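PDB 5DXI: trehalose-6-phosphate phosphatase from Candida albicans, which is a phosphatase of the HAD superfamily and, in this phosphatase domain, holds a magnesium ion and a beryllium trifluoride ion at its active site. Local coordinates for residues L24-Y29 and R197-P202; A88-F93 and N181-P186; F188-E193 and D237-N242. One frame throughout, in Å; residues are numbered along the deposited sequence.

All three contacts are buried, but their chemistry follows their place in the HAD fold. Contact 1 lies against strand 23-27 of the core domain, and its side-chain contacts are aliphatic. Contact 3 packs two helices of that core and combines tight aliphatic packing with a salt bridge, while its Asn190 and Asp239 remain partly open to solvent. Contact 2 joins a core loop to a strand of the second, antiparallel sheet and is mostly polar. Contacts 1 and 3 both use helix 191-199, touch beryllium trifluoride and alternate along the chain. Contacts 2 and 3 meet where Arg185 approaches Asp239 in a long, weak ion pair. Contacts 1 and 2 do not touch.

Contact 1 of 3, residues L24-Y29 and R197-P202; sequences LFLFDY and RLVLHP. With MG (magnesium ion), chain E; BEF (beryllium trifluoride ion), chain F.
Leu24, Leu26 and Leu198 bury the most surface here, with Val199 beside them, where the last helical turn of 191-199 lies against strand 23-27. Leu24 has CG anti to its own N (chi1 178°), which carries CD2 toward the helix: it lies 3.6 Å from CG2 of Val199 and equally close to the backbone O of Leu198. Two residues on, and therefore on the same side of the strand, Leu26 runs past Leu198 in the opposite direction, and their methyls meet at 3.7 Å, CD2 of Leu26 against CD1 of Leu198. Branched aliphatic residues suit this place, since each offers two methyls that can fill the angle between strand and helix. Val199 is covered further by Leu244, Ile247 and Trp251 of helix 235-253.

The strand is central in the parallel part of the core sheet, between 62-67 and 227-232. Past its end lie Asp28 and Asp30, which bind magnesium together with Asp233, consistent with the DxDx(T/V) motif of HAD proteins. OD1 of Asp28 is covalently bound to BE of beryllium trifluoride at 1.5 Å, while its OD2 binds magnesium at 2.1 Å. Tyr29 N donates to F3 of beryllium trifluoride over 3.0 Å at 140°. With no hydrogen bond between them, the two segments meet through aliphatic contacts, and the ligand-binding residues lie away from this apolar face.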
loop_
_atom_site.group_PDB
_atom_site.type_symbol
_atom_site.label_atom_id
_atom_site.label_comp_id
_atom_site.label_asym_id
_atom_site.label_seq_id
_atom_site.Cartn_x
_atom_site.Cartn_y
_atom_site.Cartn_z
ATOM N N LEU A 24 -6.383 13.695 -0.269
ATOM C CA LEU A 24 -5.235 12.851 0.052
ATOM C C LEU A 24 -5.338 11.518 -0.675
ATOM O O LEU A 24 -6.262 10.713 -0.432
ATOM C CB LEU A 24 -5.137 12.622 1.560
ATOM C CG LEU A 24 -4.024 11.720 2.091
ATOM C CD1 LEU A 24 -2.637 12.297 1.799
ATOM C CD2 LEU A 24 -4.213 11.497 3.588
ATOM N N PHE A 25 -4.388 11.288 -1.572
ATOM C CA PHE A 25 -4.288 10.041 -2.311
ATOM C C PHE A 25 -3.251 9.120 -1.676
ATOM O O PHE A 25 -2.102 9.530 -1.430
ATOM C CB PHE A 25 -3.920 10.318 -3.779
ATOM C CG PHE A 25 -4.978 11.082 -4.534
ATOM C CD1 PHE A 25 -6.014 10.414 -5.171
ATOM C CD2 PHE A 25 -4.959 12.472 -4.572
ATOM C CE1 PHE A 25 -6.998 11.118 -5.856
ATOM C CE2 PHE A 25 -5.942 13.181 -5.251
ATOM C CZ PHE A 25 -6.961 12.501 -5.899
ATOM N N LEU A 26 -3.651 7.873 -1.441
ATOM C CA LEU A 26 -2.820 6.886 -0.764
ATOM C C LEU A 26 -2.684 5.655 -1.642
ATOM O O LEU A 26 -3.512 4.725 -1.596
ATOM C CB LEU A 26 -3.429 6.520 0.586
ATOM C CG LEU A 26 -3.734 7.736 1.455
ATOM C CD1 LEU A 26 -4.810 7.398 2.512
ATOM C CD2 LEU A 26 -2.463 8.266 2.108
ATOM N N PHE A 27 -1.629 5.645 -2.447
ATOM C CA PHE A 27 -1.500 4.638 -3.495
ATOM C C PHE A 27 -0.494 3.566 -3.176
ATOM O O PHE A 27 0.694 3.842 -3.000
ATOM C CB PHE A 27 -1.075 5.252 -4.837
ATOM C CG PHE A 27 -2.039 6.248 -5.395
ATOM C CD1 PHE A 27 -3.404 6.164 -5.105
ATOM C CD2 PHE A 27 -1.592 7.246 -6.257
ATOM C CE1 PHE A 27 -4.296 7.079 -5.645
ATOM C CE2 PHE A 27 -2.479 8.164 -6.797
ATOM C CZ PHE A 27 -3.837 8.083 -6.490
ATOM N N ASP A 28 -0.973 2.335 -3.160
ATOM C CA ASP A 28 -0.100 1.206 -3.368
ATOM C C ASP A 28 0.552 1.311 -4.758
ATOM O O ASP A 28 -0.049 1.898 -5.656
ATOM C CB ASP A 28 -0.887 -0.078 -3.286
ATOM C CG ASP A 28 -0.017 -1.244 -3.405
ATOM O OD1 ASP A 28 0.974 -1.187 -2.679
ATOM O OD2 ASP A 28 -0.263 -2.156 -4.218
ATOM N N TYR A 29 1.738 0.721 -4.951
ATOM C CA TYR A 29 2.371 0.727 -6.276
ATOM C C TYR A 29 2.157 -0.592 -7.021
ATOM O O TYR A 29 1.354 -0.659 -7.954
ATOM C CB TYR A 29 3.880 1.020 -6.193
ATOM C CG TYR A 29 4.514 1.082 -7.578
ATOM C CD1 TYR A 29 4.204 2.120 -8.450
ATOM C CD2 TYR A 29 5.383 0.093 -8.020
ATOM C CE1 TYR A 29 4.748 2.187 -9.718
ATOM C CE2 TYR A 29 5.945 0.148 -9.309
ATOM C CZ TYR A 29 5.619 1.210 -10.144
ATOM O OH TYR A 29 6.153 1.310 -11.418
ATOM N N ARG A 197 -0.788 8.404 10.104
ATOM C CA ARG A 197 0.088 9.565 10.217
ATOM C C ARG A 197 -0.181 10.616 9.148
ATOM O O ARG A 197 0.126 11.797 9.342
ATOM C CB ARG A 197 1.553 9.140 10.160
ATOM C CG ARG A 197 2.028 8.471 11.440
ATOM C CD ARG A 197 3.422 7.917 11.240
ATOM N NE ARG A 197 3.885 7.158 12.398
ATOM C CZ ARG A 197 5.021 7.427 13.031
ATOM N NH1 ARG A 197 5.784 8.423 12.609
ATOM N NH2 ARG A 197 5.396 6.702 14.074
ATOM N N LEU A 198 -0.765 10.188 8.034
ATOM C CA LEU A 198 -1.017 11.079 6.903
ATOM C C LEU A 198 -2.403 11.680 6.947
ATOM O O LEU A 198 -2.600 12.836 6.563
ATOM C CB LEU A 198 -0.824 10.336 5.584
ATOM C CG LEU A 198 0.609 9.936 5.245
ATOM C CD1 LEU A 198 0.658 9.093 3.960
ATOM C CD2 LEU A 198 1.527 11.174 5.124
ATOM N N VAL A 199 -3.368 10.884 7.400
ATOM C CA VAL A 199 -4.755 11.314 7.460
ATOM C C VAL A 199 -5.016 12.186 8.688
ATOM O O VAL A 199 -5.589 13.273 8.583
ATOM C CB VAL A 199 -5.698 10.105 7.476
ATOM C CG1 VAL A 199 -7.108 10.508 7.901
ATOM C CG2 VAL A 199 -5.699 9.418 6.119
ATOM N N LEU A 200 -4.594 11.713 9.853
ATOM C CA LEU A 200 -4.817 12.472 11.081
ATOM C C LEU A 200 -3.681 13.453 11.256
ATOM O O LEU A 200 -2.851 13.302 12.152
ATOM C CB LEU A 200 -4.922 11.545 12.289
ATOM C CG LEU A 200 -6.066 10.534 12.222
ATOM C CD1 LEU A 200 -6.023 9.641 13.443
ATOM C CD2 LEU A 200 -7.427 11.225 12.091
ATOM N N HIS A 201 -3.665 14.464 10.398
ATOM C CA HIS A 201 -2.515 15.353 10.253
ATOM C C HIS A 201 -2.961 16.564 9.439
ATOM O O HIS A 201 -3.771 16.428 8.524
ATOM C CB HIS A 201 -1.360 14.617 9.557
ATOM C CG HIS A 201 -0.019 15.263 9.731
ATOM N ND1 HIS A 201 0.681 15.216 10.919
ATOM C CD2 HIS A 201 0.769 15.937 8.858
ATOM C CE1 HIS A 201 1.829 15.854 10.777
ATOM N NE2 HIS A 201 1.911 16.296 9.533
ATOM N N PRO A 202 -2.434 17.757 9.760
ATOM C CA PRO A 202 -2.827 18.925 8.969
ATOM C C PRO A 202 -2.474 18.768 7.489
ATOM O O PRO A 202 -1.325 18.486 7.142
ATOM C CB PRO A 202 -2.013 20.064 9.595
ATOM C CG PRO A 202 -1.680 19.589 10.976
ATOM C CD PRO A 202 -1.512 18.104 10.853
HETATM MG MG MG E . 0.675 -4.035 -4.311
HETATM BE BE BEF F . 2.265 -1.899 -3.088
HETATM F F1 BEF F . 3.131 -2.729 -1.789
HETATM F F2 BEF F . 2.489 -3.322 -4.109
HETATM F F3 BEF F . 3.716 -1.199 -3.816
HETATM O O HOH W 1 0.582 -4.528 -2.275
HETATM O O HOH W 2 1.208 -5.910 -4.867
#

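Contact 2 of 3, residues A88-F93 and N181-P186; sequences AEHGCF and NIEVRP. With GLC (alpha-D-glucopyranose), chain C.
His90 reaches from a loop of the core domain to Glu183 and Arg185, two residues on one side of strand 181-186. Its CB sits at the edge of the Arg185 guanidinium, in plane with it and 3.4 Å from NE. From there the ring extends away from the arginine toward the sugar site. ND1 is hydrogen-bonded to OG1 of Thr236, which helps to fix the ring's rotation; CD2 lies 3.3 Å from OE1 of Glu183. CE1 is 3.7 Å from the remaining carboxylate oxygen, OE2 of Glu183. At the tip, NE2 gives a weak, bent hydrogen bond to OE1 of Glu183 (2.8 Å, 133°) and a longer weak one to O4 of alpha-D-glucopyranose (3.3 Å). The carboxylate comes to the ring edge with its plane turned 77° from the ring. Histidine suits the position because ND1 is held by Thr236, leaving NE2 to meet both Glu183 and the sugar. Glutamate supplies the acceptor, and its OE1 also forms a salt bridge with Lys136.

Arg185 bends at chi2 and reaches along its own strand to the next residue, NH1 donating to O of Pro186 (2.9 Å) from above the carbonyl plane. In the loop, Cys92 and Phe93 both face Ala88 in a classic beta bulge, and SG of Cys92 packs on CD of Pro186 at 4.4 Å.

The loop joins strands 85-88 and 93-95 of the core sheet. Strand 181-186 runs between 140-143 and 173-178 in the antiparallel sheet of the cap, where Ile182, Val184 and Pro186 touch helix 113-126, so His90 and Glu183 meet at the boundary of core and cap.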
loop_
_atom_site.group_PDB
_atom_site.type_symbol
_atom_site.label_atom_id
_atom_site.label_comp_id
_atom_site.label_asym_id
_atom_site.label_seq_id
_atom_site.Cartn_x
_atom_site.Cartn_y
_atom_site.Cartn_z
ATOM N N ALA A 88 8.233 3.262 2.214
ATOM C CA ALA A 88 8.911 2.068 1.749
ATOM C C ALA A 88 8.848 0.948 2.781
ATOM O O ALA A 88 8.678 1.208 3.977
ATOM C CB ALA A 88 10.413 2.406 1.393
ATOM N N GLU A 89 8.967 -0.286 2.298
ATOM C CA GLU A 89 9.056 -1.511 3.106
ATOM C C GLU A 89 7.890 -1.696 4.084
ATOM O O GLU A 89 8.094 -2.023 5.256
ATOM C CB GLU A 89 10.397 -1.558 3.874
ATOM C CG GLU A 89 11.606 -1.366 2.967
ATOM C CD GLU A 89 12.951 -1.838 3.540
ATOM O OE1 GLU A 89 12.993 -2.656 4.480
ATOM O OE2 GLU A 89 13.981 -1.405 3.000
ATOM N N HIS A 90 6.676 -1.499 3.575
ATOM C CA HIS A 90 5.448 -1.759 4.308
ATOM C C HIS A 90 5.410 -0.951 5.605
ATOM O O HIS A 90 5.084 -1.493 6.644
ATOM C CB HIS A 90 5.285 -3.257 4.626
ATOM C CG HIS A 90 5.378 -4.155 3.427
ATOM N ND1 HIS A 90 4.320 -4.369 2.569
ATOM C CD2 HIS A 90 6.400 -4.908 2.957
ATOM C CE1 HIS A 90 4.689 -5.212 1.616
ATOM N NE2 HIS A 90 5.948 -5.553 1.830
ATOM N N GLY A 91 5.761 0.334 5.538
ATOM C CA GLY A 91 5.639 1.212 6.695
ATOM C C GLY A 91 6.914 1.495 7.483
ATOM O O GLY A 91 6.870 2.188 8.502
ATOM N N CYS A 92 8.054 0.982 7.023
ATOM C CA CYS A 92 9.298 1.204 7.755
ATOM C C CYS A 92 9.896 2.584 7.513
ATOM O O CYS A 92 10.577 3.131 8.391
ATOM C CB CYS A 92 10.323 0.124 7.406
ATOM S SG CYS A 92 9.814 -1.523 7.981
ATOM N N PHE A 93 9.627 3.164 6.343
ATOM C CA PHE A 93 10.243 4.446 5.971
ATOM C C PHE A 93 9.224 5.409 5.395
ATOM O O PHE A 93 8.283 4.978 4.747
ATOM C CB PHE A 93 11.370 4.249 4.938
ATOM C CG PHE A 93 12.491 3.371 5.412
ATOM C CD1 PHE A 93 12.425 1.997 5.262
ATOM C CD2 PHE A 93 13.611 3.922 6.013
ATOM C CE1 PHE A 93 13.457 1.192 5.709
ATOM C CE2 PHE A 93 14.645 3.121 6.462
ATOM C CZ PHE A 93 14.576 1.761 6.305
ATOM N N ASN A 181 4.639 -14.500 -2.624
ATOM C CA ASN A 181 5.766 -14.200 -1.747
ATOM C C ASN A 181 5.450 -14.449 -0.277
ATOM O O ASN A 181 4.306 -14.699 0.105
ATOM C CB ASN A 181 6.254 -12.738 -1.955
ATOM C CG ASN A 181 5.327 -11.667 -1.301
ATOM O OD1 ASN A 181 4.874 -11.812 -0.171
ATOM N ND2 ASN A 181 5.080 -10.586 -2.026
ATOM N N ILE A 182 6.496 -14.420 0.537
ATOM C CA ILE A 182 6.334 -14.292 1.969
ATOM C C ILE A 182 7.161 -13.079 2.360
ATOM O O ILE A 182 8.284 -12.926 1.887
ATOM C CB ILE A 182 6.799 -15.540 2.738
ATOM C CG1 ILE A 182 5.903 -16.728 2.405
ATOM C CG2 ILE A 182 6.736 -15.303 4.246
ATOM C CD1 ILE A 182 6.422 -18.033 2.953
ATOM N N GLU A 183 6.640 -12.213 3.204
ATOM C CA GLU A 183 7.397 -11.066 3.649
ATOM C C GLU A 183 7.390 -11.052 5.151
ATOM O O GLU A 183 6.421 -11.420 5.746
ATOM C CB GLU A 183 6.816 -9.759 3.088
ATOM C CG GLU A 183 6.807 -9.650 1.566
ATOM C CD GLU A 183 7.124 -8.266 1.046
ATOM O OE1 GLU A 183 7.858 -7.538 1.686
ATOM O OE2 GLU A 183 6.653 -7.912 -0.022
ATOM N N VAL A 184 8.491 -10.646 5.747
ATOM C CA VAL A 184 8.597 -10.509 7.194
ATOM C C VAL A 184 9.072 -9.110 7.576
ATOM O O VAL A 184 10.047 -8.598 7.028
ATOM C CB VAL A 184 9.561 -11.552 7.792
ATOM C CG1 VAL A 184 9.679 -11.363 9.294
ATOM C CG2 VAL A 184 9.073 -12.970 7.475
ATOM N N ARG A 185 8.367 -8.481 8.505
ATOM C CA ARG A 185 8.756 -7.162 8.954
ATOM C C ARG A 185 8.213 -6.948 10.369
ATOM O O ARG A 185 7.331 -7.692 10.795
ATOM C CB ARG A 185 8.246 -6.105 7.974
ATOM C CG ARG A 185 6.765 -6.059 7.890
ATOM C CD ARG A 185 6.220 -4.657 8.091
ATOM N NE ARG A 185 4.809 -4.658 7.727
ATOM C CZ ARG A 185 3.847 -5.150 8.495
ATOM N NH1 ARG A 185 4.135 -5.638 9.697
ATOM N NH2 ARG A 185 2.595 -5.133 8.074
ATOM N N PRO A 186 8.757 -5.946 11.099
ATOM C CA PRO A 186 8.313 -5.662 12.468
ATOM C C PRO A 186 6.822 -5.454 12.499
ATOM O O PRO A 186 6.266 -4.880 11.560
ATOM C CB PRO A 186 9.051 -4.368 12.830
ATOM C CG PRO A 186 10.272 -4.381 11.968
ATOM C CD PRO A 186 9.822 -5.017 10.671
HETATM C C1 GLC C . 7.054 -6.445 -5.365
HETATM C C2 GLC C . 8.430 -6.415 -4.714
HETATM C C3 GLC C . 8.290 -6.672 -3.210
HETATM C C4 GLC C . 7.337 -5.650 -2.615
HETATM C C5 GLC C . 5.998 -5.741 -3.341
HETATM C C6 GLC C . 5.071 -4.647 -2.846
HETATM O O1 GLC C . 6.497 -7.756 -5.275
HETATM O O2 GLC C . 9.247 -7.412 -5.320
HETATM O O3 GLC C . 9.553 -6.542 -2.575
HETATM O O4 GLC C . 7.138 -5.902 -1.208
HETATM O O5 GLC C . 6.164 -5.523 -4.732
HETATM O O6 GLC C . 5.604 -3.374 -3.232
#

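Contact 3 of 3, residues F188-E193 and D237-N242; sequences FVNKGE and DEDMFN. With BEF (beryllium trifluoride ion), chain F.
Asn190 comes first, its CB 3.7 Å from OD2 of Asp239; the two side chains cross at about a right angle, amide and carboxylate planes 61° apart. It is the N-cap of helix 191-199: with chi1 58° its OD1 folds back over the first turn, accepting a weak bond from Gly192 N and a firmer one from Glu193 N (3.1 Å, 141°). At Lys191 a water bridges the backbone N to OD2 of Asp239, while the side chain leaves the helix start fully extended. Its CB presses on CG of Met240, a tight 3.4 Å, and the flexible thioether chain fits beside the lysine's methylenes. A lysine near the aspartate that carries the beryllium trifluoride is as expected for the HAD superfamily. A long chain ending in an ammonium group suits the place: NZ donates to F1 of beryllium trifluoride (2.7 Å), forms a salt bridge with OD2 of Asp237 (2.8 Å), on its syn lone pair, and bonds to the backbone O of Ile67. Asp237 in turn is held by the backbone N atoms of Asp233 and Asp234 through its OD1. Gly192 follows, and its lack of a side chain lets the helices come together, CA lying 3.3 Å from O of Asp239.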
loop_
_atom_site.group_PDB
_atom_site.type_symbol
_atom_site.label_atom_id
_atom_site.label_comp_id
_atom_site.label_asym_id
_atom_site.label_seq_id
_atom_site.Cartn_x
_atom_site.Cartn_y
_atom_site.Cartn_z
ATOM N N PHE A 188 4.987 -3.690 14.511
ATOM C CA PHE A 188 4.446 -2.406 14.938
ATOM C C PHE A 188 4.765 -1.254 13.983
ATOM O O PHE A 188 4.478 -0.098 14.288
ATOM C CB PHE A 188 4.938 -2.090 16.357
ATOM C CG PHE A 188 4.478 -3.103 17.370
ATOM C CD1 PHE A 188 3.148 -3.157 17.756
ATOM C CD2 PHE A 188 5.364 -4.023 17.906
ATOM C CE1 PHE A 188 2.711 -4.103 18.674
ATOM C CE2 PHE A 188 4.935 -4.972 18.819
ATOM C CZ PHE A 188 3.606 -5.012 19.202
ATOM N N VAL A 189 5.357 -1.580 12.834
ATOM C CA VAL A 189 5.337 -0.700 11.660
ATOM C C VAL A 189 4.513 -1.394 10.561
ATOM O O VAL A 189 4.632 -2.606 10.374
ATOM C CB VAL A 189 6.753 -0.367 11.127
ATOM C CG1 VAL A 189 7.500 0.591 12.067
ATOM C CG2 VAL A 189 7.558 -1.634 10.872
ATOM N N ASN A 190 3.664 -0.636 9.868
ATOM C CA ASN A 190 2.844 -1.175 8.781
ATOM C C ASN A 190 2.167 -0.044 8.006
ATOM O O ASN A 190 2.197 1.113 8.439
ATOM C CB ASN A 190 1.785 -2.144 9.309
ATOM C CG ASN A 190 0.868 -1.497 10.333
ATOM O OD1 ASN A 190 -0.043 -0.733 9.982
ATOM N ND2 ASN A 190 1.084 -1.825 11.614
ATOM N N LYS A 191 1.563 -0.377 6.865
ATOM C CA LYS A 191 0.964 0.639 6.000
ATOM C C LYS A 191 -0.203 1.357 6.699
ATOM O O LYS A 191 -0.517 2.496 6.370
ATOM C CB LYS A 191 0.497 0.021 4.678
ATOM C CG LYS A 191 1.618 -0.486 3.753
ATOM C CD LYS A 191 1.103 -0.694 2.321
ATOM C CE LYS A 191 2.229 -1.090 1.328
ATOM N NZ LYS A 191 1.651 -1.255 -0.058
ATOM N N GLY A 192 -0.846 0.688 7.654
ATOM C CA GLY A 192 -1.921 1.299 8.417
ATOM C C GLY A 192 -1.443 2.456 9.292
ATOM O O GLY A 192 -2.136 3.468 9.422
ATOM N N GLU A 193 -0.248 2.318 9.873
ATOM C CA GLU A 193 0.367 3.396 10.649
ATOM C C GLU A 193 0.643 4.610 9.780
ATOM O O GLU A 193 0.425 5.756 10.190
ATOM C CB GLU A 193 1.694 2.943 11.264
ATOM C CG GLU A 193 1.591 2.342 12.626
ATOM C CD GLU A 193 0.892 3.260 13.608
ATOM O OE1 GLU A 193 1.329 4.429 13.781
ATOM O OE2 GLU A 193 -0.105 2.798 14.184
ATOM N N ASP A 237 -1.965 -4.169 2.060
ATOM C CA ASP A 237 -2.839 -3.016 1.844
ATOM C C ASP A 237 -4.120 -3.067 2.672
ATOM O O ASP A 237 -4.781 -2.050 2.876
ATOM C CB ASP A 237 -3.169 -2.926 0.376
ATOM C CG ASP A 237 -1.915 -2.935 -0.460
ATOM O OD1 ASP A 237 -1.764 -3.831 -1.311
ATOM O OD2 ASP A 237 -1.058 -2.059 -0.210
ATOM N N GLU A 238 -4.485 -4.260 3.125
ATOM C CA GLU A 238 -5.605 -4.393 4.063
ATOM C C GLU A 238 -5.358 -3.560 5.335
ATOM O O GLU A 238 -6.311 -3.122 6.005
ATOM C CB GLU A 238 -5.820 -5.863 4.415
ATOM C CG GLU A 238 -6.332 -6.709 3.228
ATOM C CD GLU A 238 -7.684 -6.239 2.717
ATOM O OE1 GLU A 238 -8.629 -6.081 3.542
ATOM O OE2 GLU A 238 -7.796 -6.011 1.492
ATOM N N ASP A 239 -4.087 -3.367 5.683
ATOM C CA ASP A 239 -3.739 -2.482 6.803
ATOM C C ASP A 239 -4.159 -1.040 6.517
ATOM O O ASP A 239 -4.651 -0.339 7.400
ATOM C CB ASP A 239 -2.236 -2.554 7.104
ATOM C CG ASP A 239 -1.822 -3.918 7.617
ATOM O OD1 ASP A 239 -2.715 -4.649 8.100
ATOM O OD2 ASP A 239 -0.629 -4.257 7.561
ATOM N N MET A 240 -3.984 -0.600 5.274
ATOM C CA MET A 240 -4.444 0.726 4.901
ATOM C C MET A 240 -5.959 0.837 4.982
ATOM O O MET A 240 -6.466 1.801 5.552
ATOM C CB MET A 240 -3.983 1.105 3.495
ATOM C CG MET A 240 -2.466 1.154 3.341
ATOM S SD MET A 240 -1.931 2.125 1.910
ATOM C CE MET A 240 -2.556 1.075 0.597
ATOM N N PHE A 241 -6.671 -0.138 4.419
ATOM C CA PHE A 241 -8.134 -0.084 4.382
ATOM C C PHE A 241 -8.694 -0.096 5.807
ATOM O O PHE A 241 -9.642 0.629 6.128
ATOM C CB PHE A 241 -8.730 -1.264 3.585
ATOM C CG PHE A 241 -8.177 -1.418 2.181
ATOM C CD1 PHE A 241 -7.717 -0.325 1.475
ATOM C CD2 PHE A 241 -8.154 -2.667 1.565
ATOM C CE1 PHE A 241 -7.209 -0.472 0.173
ATOM C CE2 PHE A 241 -7.651 -2.824 0.275
ATOM C CZ PHE A 241 -7.179 -1.725 -0.423
ATOM N N ASN A 242 -8.130 -0.960 6.644
ATOM C CA ASN A 242 -8.564 -1.061 8.035
ATOM C C ASN A 242 -8.357 0.264 8.778
ATOM O O ASN A 242 -9.232 0.697 9.505
ATOM C CB ASN A 242 -7.830 -2.192 8.751
ATOM C CG ASN A 242 -8.573 -3.510 8.685
ATOM O OD1 ASN A 242 -9.794 -3.581 8.914
ATOM N ND2 ASN A 242 -7.838 -4.575 8.385
HETATM BE BE BEF F . 2.265 -1.899 -3.088
HETATM F F1 BEF F . 3.131 -2.729 -1.789
HETATM F F2 BEF F . 2.489 -3.322 -4.109
HETATM F F3 BEF F . 3.716 -1.199 -3.816
HETATM O O HOH W 3 1.324 -3.273 6.097
#